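Local coordinates for excinuclease ABC, subunit A. (Deinococcus radiodurans, PDB 2VF7), which probably takes part in DNA damage recognition and excision repair as a zinc-containing, DNA-binding ATPase of the UvrA family within the ABC superfamily, at residues K32-G43 and V443-V453; G90-Q98 and L398-D406. The protein carries 1 engineered substitution. One frame throughout, in Å; residues are numbered along the deposited sequence.

Contact 1. Residues K32-G43 and V443-V453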
ATOM      1  N   LYS A  32      23.919  -3.005  21.398  1.00 54.21           N
ATOM      2  CA  LYS A  32      22.648  -2.853  22.104  1.00 54.44           C
ATOM      3  C   LYS A  32      22.379  -1.369  22.360  1.00 54.33           C
ATOM      4  O   LYS A  32      23.308  -0.596  22.600  1.00 53.85           O
ATOM      5  CB  LYS A  32      22.648  -3.635  23.422  1.00 54.11           C
ATOM      6  CG  LYS A  32      23.265  -2.887  24.587  1.00 54.93           C
ATOM      7  CD  LYS A  32      23.422  -3.755  25.848  1.00 54.95           C
ATOM      8  CE  LYS A  32      24.040  -2.933  26.996  1.00 54.67           C
ATOM      9  NZ  LYS A  32      23.878  -3.574  28.327  1.00 55.69           N
ATOM     10  N   VAL A  33      21.105  -0.982  22.302  1.00 54.28           N
ATOM     11  CA  VAL A  33      20.697   0.411  22.554  1.00 53.89           C
ATOM     12  C   VAL A  33      19.381   0.471  23.334  1.00 53.39           C
ATOM     13  O   VAL A  33      18.434  -0.266  23.021  1.00 52.99           O
ATOM     14  CB  VAL A  33      20.604   1.273  21.231  1.00 53.33           C
ATOM     15  CG1 VAL A  33      21.890   1.242  20.492  1.00 53.47           C
ATOM     16  CG2 VAL A  33      19.517   0.779  20.325  1.00 53.65           C
ATOM     17  N   PRO A  34      19.310   1.366  24.340  1.00 53.48           N
ATOM     18  CA  PRO A  34      18.101   1.473  25.151  1.00 53.25           C
ATOM     19  C   PRO A  34      16.906   1.985  24.353  1.00 53.69           C
ATOM     20  O   PRO A  34      17.057   2.792  23.429  1.00 53.60           O
ATOM     21  CB  PRO A  34      18.501   2.457  26.254  1.00 53.07           C
ATOM     22  CG  PRO A  34      19.628   3.213  25.725  1.00 52.71           C
ATOM     23  CD  PRO A  34      20.347   2.318  24.777  1.00 53.35           C
ATOM     24  N   ARG A  35      15.725   1.488  24.684  1.00 53.85           N
ATOM     25  CA  ARG A  35      14.517   2.040  24.102  1.00 54.80           C
ATOM     26  C   ARG A  35      14.033   3.044  25.135  1.00 54.44           C
ATOM     27  O   ARG A  35      14.534   3.028  26.269  1.00 55.05           O
ATOM     28  CB  ARG A  35      13.502   0.932  23.704  1.00 54.35           C
ATOM     29  CG  ARG A  35      12.482   0.531  24.755  1.00 56.80           C
ATOM     30  CD  ARG A  35      11.441  -0.504  24.217  1.00 55.31           C
ATOM     31  NE  ARG A  35      12.110  -1.660  23.628  1.00 53.23           N
ATOM     32  CZ  ARG A  35      12.601  -2.681  24.321  1.00 51.14           C
ATOM     33  NH1 ARG A  35      12.482  -2.718  25.633  1.00 50.80           N
ATOM     34  NH2 ARG A  35      13.220  -3.671  23.694  1.00 50.92           N
ATOM     35  N   ASP A  36      13.147   3.959  24.736  1.00 54.37           N
ATOM     36  CA  ASP A  36      12.627   5.048  25.613  1.00 53.87           C
ATOM     37  C   ASP A  36      13.700   6.051  26.019  1.00 53.71           C
ATOM     38  O   ASP A  36      13.663   6.637  27.105  1.00 53.62           O
ATOM     39  CB  ASP A  36      11.890   4.504  26.853  1.00 53.99           C
ATOM     40  CG  ASP A  36      10.796   3.478  26.500  1.00 54.51           C
ATOM     41  OD1 ASP A  36       9.811   3.834  25.824  1.00 55.76           O
ATOM     42  OD2 ASP A  36      10.918   2.308  26.918  1.00 55.66           O
ATOM     43  N   ALA A  37      14.646   6.278  25.117  1.00 53.52           N
ATOM     44  CA  ALA A  37      15.735   7.198  25.382  1.00 53.04           C
ATOM     45  C   ALA A  37      16.123   7.939  24.104  1.00 52.82           C
ATOM     46  O   ALA A  37      15.760   7.498  23.006  1.00 53.53           O
ATOM     47  CB  ALA A  37      16.929   6.444  25.972  1.00 52.72           C
ATOM     48  N   LEU A  38      16.811   9.076  24.264  1.00 52.11           N
ATOM     49  CA  LEU A  38      17.475   9.772  23.180  1.00 51.69           C
ATOM     50  C   LEU A  38      18.827   9.123  22.885  1.00 51.68           C
ATOM     51  O   LEU A  38      19.783   9.336  23.625  1.00 51.15           O
ATOM     52  CB  LEU A  38      17.671  11.260  23.523  1.00 52.43           C
ATOM     53  CG  LEU A  38      18.484  12.137  22.551  1.00 51.45           C
ATOM     54  CD1 LEU A  38      17.800  12.247  21.165  1.00 52.57           C
ATOM     55  CD2 LEU A  38      18.780  13.507  23.128  1.00 50.62           C
ATOM     56  N   VAL A  39      18.886   8.338  21.805  1.00 51.31           N
ATOM     57  CA  VAL A  39      20.113   7.662  21.384  1.00 51.86           C
ATOM     58  C   VAL A  39      20.684   8.379  20.168  1.00 52.38           C
ATOM     59  O   VAL A  39      19.989   8.559  19.164  1.00 52.72           O
ATOM     60  CB  VAL A  39      19.894   6.152  21.034  1.00 51.45           C
ATOM     61  CG1 VAL A  39      21.225   5.470  20.733  1.00 52.00           C
ATOM     62  CG2 VAL A  39      19.215   5.426  22.156  1.00 51.77           C
ATOM     63  N   VAL A  40      21.944   8.792  20.263  1.00 52.75           N
ATOM     64  CA  VAL A  40      22.615   9.505  19.170  1.00 52.88           C
ATOM     65  C   VAL A  40      23.683   8.609  18.551  1.00 52.85           C
ATOM     66  O   VAL A  40      24.461   7.999  19.260  1.00 52.96           O
ATOM     67  CB  VAL A  40      23.198  10.876  19.653  1.00 53.40           C
ATOM     68  CG1 VAL A  40      23.943  11.578  18.551  1.00 53.38           C
ATOM     69  CG2 VAL A  40      22.081  11.786  20.134  1.00 52.68           C
ATOM     70  N   PHE A  41      23.675   8.503  17.228  1.00 53.41           N
ATOM     71  CA  PHE A  41      24.648   7.719  16.483  1.00 54.00           C
ATOM     72  C   PHE A  41      25.687   8.672  15.918  1.00 54.26           C
ATOM     73  O   PHE A  41      25.336   9.622  15.213  1.00 54.74           O
ATOM     74  CB  PHE A  41      23.951   6.920  15.367  1.00 53.91           C
ATOM     75  CG  PHE A  41      22.981   5.862  15.887  1.00 53.99           C
ATOM     76  CD1 PHE A  41      23.351   4.529  15.935  1.00 53.81           C
ATOM     77  CD2 PHE A  41      21.708   6.218  16.352  1.00 54.97           C
ATOM     78  CE1 PHE A  41      22.460   3.548  16.427  1.00 54.86           C
ATOM     79  CE2 PHE A  41      20.823   5.257  16.864  1.00 54.96           C
ATOM     80  CZ  PHE A  41      21.202   3.913  16.882  1.00 55.18           C
ATOM     81  N   THR A  42      26.959   8.437  16.247  1.00 54.17           N
ATOM     82  CA  THR A  42      28.025   9.402  15.921  1.00 53.89           C
ATOM     83  C   THR A  42      29.286   8.804  15.280  1.00 53.66           C
ATOM     84  O   THR A  42      29.458   7.587  15.234  1.00 53.73           O
ATOM     85  CB  THR A  42      28.411  10.279  17.140  1.00 53.79           C
ATOM     86  OG1 THR A  42      29.260   9.542  18.023  1.00 53.08           O
ATOM     87  CG2 THR A  42      27.172  10.744  17.891  1.00 53.78           C
ATOM     88  N   GLY A  43      30.164   9.675  14.786  1.00 53.12           N
ATOM     89  CA  GLY A  43      31.370   9.245  14.097  1.00 52.72           C
ATOM     90  C   GLY A  43      31.512   9.944  12.755  1.00 52.41           C
ATOM     91  O   GLY A  43      30.567  10.594  12.304  1.00 52.39           O
ATOM     92  N   VAL A 443      24.154  18.502  20.970  1.00 58.68           N
ATOM     93  CA  VAL A 443      23.151  17.441  21.063  1.00 58.65           C
ATOM     94  C   VAL A 443      23.771  16.152  21.604  1.00 59.15           C
ATOM     95  O   VAL A 443      23.285  15.598  22.596  1.00 59.99           O
ATOM     96  CB  VAL A 443      22.444  17.153  19.716  1.00 58.91           C
ATOM     97  CG1 VAL A 443      21.473  15.947  19.862  1.00 57.98           C
ATOM     98  CG2 VAL A 443      21.714  18.408  19.180  1.00 56.98           C
ATOM     99  N   ILE A 444      24.839  15.680  20.957  1.00 58.89           N
ATOM    100  CA  ILE A 444      25.624  14.550  21.460  1.00 58.53           C
ATOM    101  C   ILE A 444      25.810  14.606  22.986  1.00 58.58           C
ATOM    102  O   ILE A 444      25.567  13.622  23.674  1.00 59.01           O
ATOM    103  CB  ILE A 444      26.990  14.453  20.734  1.00 58.27           C
ATOM    104  CG1 ILE A 444      26.772  14.274  19.232  1.00 58.56           C
ATOM    105  CG2 ILE A 444      27.807  13.287  21.269  1.00 57.59           C
ATOM    106  CD1 ILE A 444      27.996  14.557  18.388  1.00 58.92           C
ATOM    107  N   ARG A 445      26.207  15.766  23.506  1.00 58.85           N
ATOM    108  CA  ARG A 445      26.424  15.985  24.949  1.00 59.06           C
ATOM    109  C   ARG A 445      25.173  15.766  25.832  1.00 58.56           C
ATOM    110  O   ARG A 445      25.288  15.441  27.005  1.00 58.72           O
ATOM    111  CB  ARG A 445      26.970  17.395  25.166  1.00 58.68           C
ATOM    112  CG  ARG A 445      27.912  17.579  26.346  1.00 59.92           C
ATOM    113  CD  ARG A 445      28.607  18.964  26.292  1.00 60.69           C
ATOM    114  NE  ARG A 445      29.970  18.909  25.744  1.00 62.74           N
ATOM    115  CZ  ARG A 445      30.403  19.579  24.675  1.00 63.26           C
ATOM    116  NH1 ARG A 445      29.598  20.406  24.007  1.00 62.20           N
ATOM    117  NH2 ARG A 445      31.666  19.434  24.286  1.00 64.23           N
ATOM    118  N   ARG A 446      23.982  15.942  25.274  1.00 58.46           N
ATOM    119  CA  ARG A 446      22.760  15.875  26.083  1.00 58.47           C
ATOM    120  C   ARG A 446      22.010  14.533  25.969  1.00 58.13           C
ATOM    121  O   ARG A 446      20.983  14.312  26.627  1.00 58.40           O
ATOM    122  CB  ARG A 446      21.852  17.063  25.758  1.00 58.29           C
ATOM    123  CG  ARG A 446      22.439  18.399  26.252  1.00 60.14           C
ATOM    124  CD  ARG A 446      22.003  18.722  27.681  1.00 61.99           C
ATOM    125  NE  ARG A 446      20.555  18.917  27.716  1.00 63.45           N
ATOM    126  CZ  ARG A 446      19.955  20.103  27.653  1.00 64.04           C
ATOM    127  NH1 ARG A 446      20.679  21.217  27.586  1.00 64.02           N
ATOM    128  NH2 ARG A 446      18.631  20.176  27.675  1.00 64.23           N
ATOM    129  N   ALA A 447      22.544  13.646  25.138  1.00 56.96           N
ATOM    130  CA  ALA A 447      21.925  12.372  24.846  1.00 56.02           C
ATOM    131  C   ALA A 447      22.017  11.382  26.014  1.00 55.51           C
ATOM    132  O   ALA A 447      22.986  11.401  26.770  1.00 55.41           O
ATOM    133  CB  ALA A 447      22.549  11.776  23.584  1.00 55.84           C
ATOM    134  N   ASP A 448      21.003  10.519  26.138  1.00 54.52           N
ATOM    135  CA  ASP A 448      20.949   9.491  27.171  1.00 53.67           C
ATOM    136  C   ASP A 448      22.013   8.418  26.900  1.00 53.48           C
ATOM    137  O   ASP A 448      22.648   7.910  27.823  1.00 53.73           O
ATOM    138  CB  ASP A 448      19.549   8.851  27.225  1.00 53.41           C
ATOM    139  CG  ASP A 448      18.448   9.835  27.681  1.00 53.19           C
ATOM    140  OD1 ASP A 448      17.365   9.897  27.045  1.00 51.83           O
ATOM    141  OD2 ASP A 448      18.652  10.532  28.685  1.00 51.28           O
ATOM    142  N   TRP A 449      22.203   8.092  25.626  1.00 52.58           N
ATOM    143  CA  TRP A 449      23.095   7.022  25.197  1.00 51.77           C
ATOM    144  C   TRP A 449      23.711   7.428  23.851  1.00 52.24           C
ATOM    145  O   TRP A 449      23.119   8.215  23.089  1.00 51.70           O
ATOM    146  CB  TRP A 449      22.264   5.747  25.043  1.00 50.59           C
ATOM    147  CG  TRP A 449      22.977   4.427  24.810  1.00 48.73           C
ATOM    148  CD1 TRP A 449      23.280   3.869  23.605  1.00 48.70           C
ATOM    149  CD2 TRP A 449      23.367   3.461  25.803  1.00 47.20           C
ATOM    150  NE1 TRP A 449      23.871   2.643  23.778  1.00 47.78           N
ATOM    151  CE2 TRP A 449      23.925   2.361  25.119  1.00 46.84           C
ATOM    152  CE3 TRP A 449      23.315   3.429  27.202  1.00 47.05           C
ATOM    153  CZ2 TRP A 449      24.440   1.251  25.780  1.00 47.20           C
ATOM    154  CZ3 TRP A 449      23.832   2.325  27.862  1.00 48.52           C
ATOM    155  CH2 TRP A 449      24.394   1.251  27.148  1.00 48.60           C
ATOM    156  N   LEU A 450      24.900   6.907  23.556  1.00 52.70           N
ATOM    157  CA  LEU A 450      25.490   7.159  22.252  1.00 53.23           C
ATOM    158  C   LEU A 450      26.218   5.972  21.645  1.00 53.21           C
ATOM    159  O   LEU A 450      26.849   5.202  22.341  1.00 53.36           O
ATOM    160  CB  LEU A 450      26.349   8.433  22.282  1.00 53.30           C
ATOM    161  CG  LEU A 450      27.855   8.434  22.406  1.00 54.00           C
ATOM    162  CD1 LEU A 450      28.522   7.986  21.102  1.00 55.73           C
ATOM    163  CD2 LEU A 450      28.277   9.847  22.765  1.00 53.38           C
ATOM    164  N   VAL A 451      26.094   5.827  20.333  1.00 53.78           N
ATOM    165  CA  VAL A 451      26.787   4.786  19.575  1.00 53.75           C
ATOM    166  C   VAL A 451      27.802   5.419  18.608  1.00 54.14           C
ATOM    167  O   VAL A 451      27.410   6.048  17.615  1.00 53.60           O
ATOM    168  CB  VAL A 451      25.795   3.927  18.769  1.00 53.62           C
ATOM    169  CG1 VAL A 451      26.484   2.693  18.226  1.00 52.63           C
ATOM    170  CG2 VAL A 451      24.558   3.548  19.620  1.00 53.24           C
ATOM    171  N   ASP A 452      29.095   5.251  18.906  1.00 54.39           N
ATOM    172  CA  ASP A 452      30.165   5.811  18.064  1.00 54.73           C
ATOM    173  C   ASP A 452      30.709   4.751  17.122  1.00 54.91           C
ATOM    174  O   ASP A 452      31.195   3.696  17.552  1.00 54.86           O
ATOM    175  CB  ASP A 452      31.300   6.437  18.903  1.00 54.42           C
ATOM    176  CG  ASP A 452      32.116   7.473  18.119  1.00 54.61           C
ATOM    177  OD1 ASP A 452      33.369   7.348  18.063  1.00 53.54           O
ATOM    178  OD2 ASP A 452      31.513   8.427  17.563  1.00 52.91           O
ATOM    179  N   VAL A 453      30.626   5.060  15.832  1.00 55.21           N
ATOM    180  CA  VAL A 453      30.892   4.106  14.763  1.00 55.45           C
ATOM    181  C   VAL A 453      32.236   4.385  14.041  1.00 55.89           C
ATOM    182  O   VAL A 453      32.562   5.530  13.713  1.00 55.16           O
ATOM    183  CB  VAL A 453      29.709   4.069  13.739  1.00 54.98           C
ATOM    184  CG1 VAL A 453      30.031   3.197  12.566  1.00 54.96           C
ATOM    185  CG2 VAL A 453      28.428   3.568  14.389  1.00 55.43           C
TER

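Contact 2. Residues G90-Q98 and L398-D406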
ATOM      1  N   GLY A  90      13.743  -6.922  20.415  1.00 53.92           N
ATOM      2  CA  GLY A  90      13.291  -5.794  21.235  1.00 53.60           C
ATOM      3  C   GLY A  90      13.028  -4.504  20.488  1.00 53.69           C
ATOM      4  O   GLY A  90      13.110  -3.431  21.069  1.00 53.69           O
ATOM      5  N   LEU A  91      12.684  -4.615  19.206  1.00 53.85           N
ATOM      6  CA  LEU A  91      12.561  -3.465  18.313  1.00 54.23           C
ATOM      7  C   LEU A  91      11.097  -3.124  18.020  1.00 54.07           C
ATOM      8  O   LEU A  91      10.415  -3.905  17.348  1.00 53.55           O
ATOM      9  CB  LEU A  91      13.256  -3.779  16.978  1.00 54.30           C
ATOM     10  CG  LEU A  91      14.157  -2.773  16.257  1.00 54.55           C
ATOM     11  CD1 LEU A  91      13.962  -3.011  14.763  1.00 55.93           C
ATOM     12  CD2 LEU A  91      13.936  -1.294  16.602  1.00 53.52           C
ATOM     13  N   PRO A  92      10.618  -1.943  18.496  1.00 54.05           N
ATOM     14  CA  PRO A  92       9.225  -1.544  18.202  1.00 53.72           C
ATOM     15  C   PRO A  92       9.055  -1.122  16.724  1.00 53.46           C
ATOM     16  O   PRO A  92      10.022  -1.139  15.975  1.00 53.44           O
ATOM     17  CB  PRO A  92       8.953  -0.374  19.174  1.00 53.26           C
ATOM     18  CG  PRO A  92      10.253  -0.056  19.859  1.00 53.57           C
ATOM     19  CD  PRO A  92      11.347  -0.923  19.283  1.00 53.95           C
ATOM     20  N   PRO A  93       7.819  -0.807  16.284  1.00 53.34           N
ATOM     21  CA  PRO A  93       7.703  -0.233  14.932  1.00 52.83           C
ATOM     22  C   PRO A  93       8.418   1.121  14.826  1.00 52.63           C
ATOM     23  O   PRO A  93       8.690   1.743  15.849  1.00 51.72           O
ATOM     24  CB  PRO A  93       6.190  -0.085  14.749  1.00 52.93           C
ATOM     25  CG  PRO A  93       5.602  -1.096  15.708  1.00 52.94           C
ATOM     26  CD  PRO A  93       6.497  -0.999  16.909  1.00 52.96           C
ATOM     27  N   ALA A  94       8.733   1.557  13.601  1.00 52.72           N
ATOM     28  CA  ALA A  94       9.549   2.748  13.394  1.00 53.00           C
ATOM     29  C   ALA A  94       8.983   3.719  12.361  1.00 53.98           C
ATOM     30  O   ALA A  94       8.449   3.299  11.340  1.00 54.55           O
ATOM     31  CB  ALA A  94      10.977   2.346  13.014  1.00 52.71           C
ATOM     32  N   VAL A  95       9.152   5.017  12.633  1.00 54.57           N
ATOM     33  CA  VAL A  95       8.832   6.117  11.714  1.00 54.62           C
ATOM     34  C   VAL A  95      10.112   6.915  11.407  1.00 54.85           C
ATOM     35  O   VAL A  95      10.791   7.349  12.321  1.00 54.90           O
ATOM     36  CB  VAL A  95       7.773   7.077  12.343  1.00 55.07           C
ATOM     37  CG1 VAL A  95       7.296   8.099  11.327  1.00 53.76           C
ATOM     38  CG2 VAL A  95       6.582   6.285  12.904  1.00 54.02           C
ATOM     39  N   ALA A  96      10.459   7.081  10.129  1.00 55.15           N
ATOM     40  CA  ALA A  96      11.552   7.977   9.752  1.00 56.01           C
ATOM     41  C   ALA A  96      10.990   9.371   9.489  1.00 56.62           C
ATOM     42  O   ALA A  96      10.060   9.530   8.684  1.00 56.33           O
ATOM     43  CB  ALA A  96      12.311   7.465   8.527  1.00 55.90           C
ATOM     44  N   LEU A  97      11.546  10.363  10.187  1.00 57.31           N
ATOM     45  CA  LEU A  97      11.171  11.767   9.973  1.00 58.67           C
ATOM     46  C   LEU A  97      11.882  12.452   8.793  1.00 60.00           C
ATOM     47  O   LEU A  97      11.688  13.642   8.551  1.00 59.61           O
ATOM     48  CB  LEU A  97      11.292  12.576  11.271  1.00 58.12           C
ATOM     49  CG  LEU A  97      10.327  12.063  12.363  1.00 56.64           C
ATOM     50  CD1 LEU A  97      10.481  12.855  13.631  1.00 56.66           C
ATOM     51  CD2 LEU A  97       8.862  12.063  11.885  1.00 53.61           C
ATOM     52  N   GLN A  98      12.684  11.672   8.056  1.00 62.14           N
ATOM     53  CA  GLN A  98      13.259  12.087   6.774  1.00 63.54           C
ATOM     54  C   GLN A  98      12.969  11.059   5.702  1.00 64.75           C
ATOM     55  O   GLN A  98      12.894   9.861   5.979  1.00 65.49           O
ATOM     56  CB  GLN A  98      14.768  12.309   6.894  1.00 64.00           C
ATOM     57  CG  GLN A  98      15.435  12.814   5.606  1.00 65.40           C
ATOM     58  CD  GLN A  98      16.321  14.009   5.842  1.00 66.97           C
ATOM     59  OE1 GLN A  98      17.539  13.889   5.813  1.00 68.29           O
ATOM     60  NE2 GLN A  98      15.715  15.177   6.096  1.00 67.25           N
ATOM     61  N   LEU A 398       0.732   9.496  18.745  1.00 60.14           N
ATOM     62  CA  LEU A 398       1.454   8.217  18.570  1.00 59.63           C
ATOM     63  C   LEU A 398       2.234   7.815  19.818  1.00 58.80           C
ATOM     64  O   LEU A 398       2.895   8.659  20.439  1.00 58.40           O
ATOM     65  CB  LEU A 398       2.435   8.257  17.396  1.00 59.58           C
ATOM     66  CG  LEU A 398       2.053   7.623  16.068  1.00 60.85           C
ATOM     67  CD1 LEU A 398       3.299   7.058  15.378  1.00 60.56           C
ATOM     68  CD2 LEU A 398       1.025   6.527  16.266  1.00 61.95           C
ATOM     69  N   PHE A 399       2.173   6.517  20.138  1.00 57.49           N
ATOM     70  CA  PHE A 399       2.738   5.949  21.364  1.00 56.02           C
ATOM     71  C   PHE A 399       3.458   4.655  21.019  1.00 55.13           C
ATOM     72  O   PHE A 399       2.975   3.897  20.201  1.00 55.53           O
ATOM     73  CB  PHE A 399       1.628   5.662  22.392  1.00 55.78           C
ATOM     74  CG  PHE A 399       2.128   5.040  23.663  1.00 54.47           C
ATOM     75  CD1 PHE A 399       2.297   5.809  24.804  1.00 53.24           C
ATOM     76  CD2 PHE A 399       2.446   3.684  23.716  1.00 54.21           C
ATOM     77  CE1 PHE A 399       2.777   5.246  25.989  1.00 53.57           C
ATOM     78  CE2 PHE A 399       2.930   3.113  24.887  1.00 55.39           C
ATOM     79  CZ  PHE A 399       3.100   3.902  26.030  1.00 54.68           C
ATOM     80  N   GLY A 400       4.608   4.417  21.642  1.00 53.88           N
ATOM     81  CA  GLY A 400       5.372   3.192  21.456  1.00 52.59           C
ATOM     82  C   GLY A 400       5.989   2.950  20.084  1.00 52.02           C
ATOM     83  O   GLY A 400       6.022   1.819  19.637  1.00 52.29           O
ATOM     84  N   VAL A 401       6.458   3.991  19.396  1.00 51.48           N
ATOM     85  CA  VAL A 401       7.205   3.810  18.135  1.00 50.57           C
ATOM     86  C   VAL A 401       8.634   4.330  18.369  1.00 50.66           C
ATOM     87  O   VAL A 401       8.883   4.970  19.389  1.00 50.44           O
ATOM     88  CB  VAL A 401       6.547   4.542  16.886  1.00 50.32           C
ATOM     89  CG1 VAL A 401       5.225   3.937  16.502  1.00 48.57           C
ATOM     90  CG2 VAL A 401       6.402   6.043  17.105  1.00 50.45           C
ATOM     91  N   VAL A 402       9.552   4.016  17.458  1.00 50.36           N
ATOM     92  CA  VAL A 402      10.860   4.666  17.369  1.00 50.78           C
ATOM     93  C   VAL A 402      10.881   5.720  16.264  1.00 50.67           C
ATOM     94  O   VAL A 402      10.515   5.437  15.122  1.00 49.94           O
ATOM     95  CB  VAL A 402      12.008   3.687  17.007  1.00 51.08           C
ATOM     96  CG1 VAL A 402      13.371   4.301  17.425  1.00 51.42           C
ATOM     97  CG2 VAL A 402      11.813   2.340  17.649  1.00 50.71           C
ATOM     98  N   TYR A 403      11.341   6.923  16.602  1.00 51.13           N
ATOM     99  CA  TYR A 403      11.600   7.966  15.602  1.00 51.04           C
ATOM    100  C   TYR A 403      13.055   7.943  15.180  1.00 50.93           C
ATOM    101  O   TYR A 403      13.952   7.957  16.019  1.00 50.52           O
ATOM    102  CB  TYR A 403      11.229   9.339  16.147  1.00 51.44           C
ATOM    103  CG  TYR A 403       9.728   9.536  16.252  1.00 52.00           C
ATOM    104  CD1 TYR A 403       9.077   9.531  17.495  1.00 51.24           C
ATOM    105  CD2 TYR A 403       8.963   9.711  15.110  1.00 51.97           C
ATOM    106  CE1 TYR A 403       7.691   9.718  17.584  1.00 52.34           C
ATOM    107  CE2 TYR A 403       7.582   9.881  15.181  1.00 52.84           C
ATOM    108  CZ  TYR A 403       6.950   9.899  16.415  1.00 52.93           C
ATOM    109  OH  TYR A 403       5.578  10.090  16.447  1.00 53.05           O
ATOM    110  N   VAL A 404      13.276   7.889  13.871  1.00 51.33           N
ATOM    111  CA  VAL A 404      14.627   7.872  13.304  1.00 51.47           C
ATOM    112  C   VAL A 404      14.928   9.213  12.594  1.00 51.95           C
ATOM    113  O   VAL A 404      14.329   9.550  11.575  1.00 50.59           O
ATOM    114  CB  VAL A 404      14.828   6.666  12.355  1.00 51.58           C
ATOM    115  CG1 VAL A 404      16.301   6.388  12.185  1.00 50.47           C
ATOM    116  CG2 VAL A 404      14.126   5.427  12.902  1.00 51.04           C
ATOM    117  N   LEU A 405      15.833   9.987  13.185  1.00 53.11           N
ATOM    118  CA  LEU A 405      16.136  11.330  12.701  1.00 54.40           C
ATOM    119  C   LEU A 405      17.559  11.449  12.110  1.00 54.78           C
ATOM    120  O   LEU A 405      18.499  10.786  12.565  1.00 54.37           O
ATOM    121  CB  LEU A 405      15.900  12.369  13.810  1.00 54.42           C
ATOM    122  CG  LEU A 405      14.505  12.558  14.440  1.00 54.91           C
ATOM    123  CD1 LEU A 405      14.451  12.014  15.858  1.00 55.00           C
ATOM    124  CD2 LEU A 405      14.170  14.031  14.516  1.00 56.29           C
ATOM    125  N   ASP A 406      17.701  12.290  11.094  1.00 55.72           N
ATOM    126  CA  ASP A 406      19.009  12.504  10.450  1.00 57.32           C
ATOM    127  C   ASP A 406      19.423  13.973  10.469  1.00 57.55           C
ATOM    128  O   ASP A 406      19.059  14.737   9.576  1.00 57.44           O
ATOM    129  CB  ASP A 406      19.027  11.973   9.018  1.00 57.60           C
ATOM    130  CG  ASP A 406      20.318  12.325   8.285  1.00 60.95           C
ATOM    131  OD1 ASP A 406      20.264  13.218   7.415  0.80 62.16           O
ATOM    132  OD2 ASP A 406      21.391  11.741   8.600  0.80 64.23           O
TER

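Contact 1. Residues K32-G43 and V443-V453
The ring of Pro34 lies over one face of the Trp449 indole, with Pro34 CD 3.3 Å from the centroid of the five-membered ring and only 9° off its normal, a CH-pi contact. The overlap flanks a parallel strand pair, 38-42 with 449-453, in the core sheet of an ABC-type ATPase domain; strand 38-42 runs into the Walker A loop at Gly43. Trp449 projects on the face of Val39, Phe41 and Val451, and with CG anti to the backbone N (chi1 -171°) its indole extends over Pro34 CD, with Val39 CG1 near its edge; its NE1 is bonded to Ser467. On the same face Val451 CG2 packs 3.6 Å from Val33 CG1 and makes an off-centre CH-pi contact with the Phe41 ring. On the other face Ala447 CB presses on Val40 CG2 at 3.5 Å, closer than usual van der Waals contact, and Ile444 meets Thr42 CG2 tip to tip. The backbone ladder is regular from Val40 N to Thr42 O, while at its start Asp448 OD1 takes the amide of Leu38 on its anti side and also pairs with Lys428. At the far end Thr42 OG1 donates to Asp452 OD2 at 2.6 Å, an oxygen also hydrogen-bonded to Thr481 OG1.

Contact 2. Residues G90-Q98 and L398-D406
Leu97 crosses the Tyr403 ring obliquely, its CD1 3.8 Å from Tyr403 CD2, and runs side by side with Leu405, whose CD2 lies 4.0 Å from the same Leu97 CD1. The three side chains lie on one face of a parallel pair, strand 94-96 against strand 402-406, at the border of the six-stranded ABC ATPase sheet. Tyr403 has CG anti to its carbonyl carbon (chi1 -72°), which leans the ring toward strand 94-96 and brings CE2 to 4.0 Å from Val95 CB. Val401 CG2 lies over one face of this ring, near its rim, while the hydroxyl is bonded to Gln393 of helix 382-393. An alanine in place of Leu97 is likely to open a gap beside Tyr403 and Leu405 and leave one flank of the phenol ring less firmly held. Farther along, Val95 CG2 and Leu398 CD1 meet tip to tip. On the opposite face, Pro92 crosses Val402 at about a right angle, with Pro92 CG 3.6 Å from Val402 CG2, and helix 49-69 packs on Ala94 and Ala96 through Ala61 and Tyr58. Four main-chain bonds join the strands, from Val402 N to Pro93 O (2.9 Å) through to Leu97 N on Val404 O (3.2 Å). The side chain of Asp406 lies about 6 Å from the bound ADP. A hydrophobic strand ending in this aspartate beside the P-loop, with a glutamate next in sequence, is consistent with the Walker B motif of ABC ATPases: apolar packing lies behind, polar residues at the nucleotide end.

Both contacts are buried and belong to one six-stranded sheet, with strand 433-437 lying between strands 402-406 and 38-42. Contact 1 joins the strand leading into the Walker A loop to its neighbour on one side, and also reaches the small antiparallel sheet through strand 29-34; contact 2 adds the outermost strand, 94-96, on the other side, and the second subunit packs on the loops leading into its strands, at Pro93 and Val401. Both have a parallel backbone ladder. Contact 1 adds side-chain hydrogen bonds to Asp448 and Asp452, and Lys32 and Arg446 at its margin are exposed; contact 2's side chains meet chiefly through aliphatic atoms and the Tyr403 ring. Arg35 NH2 and Gly90 O, 2.6 Å apart, link the two directly.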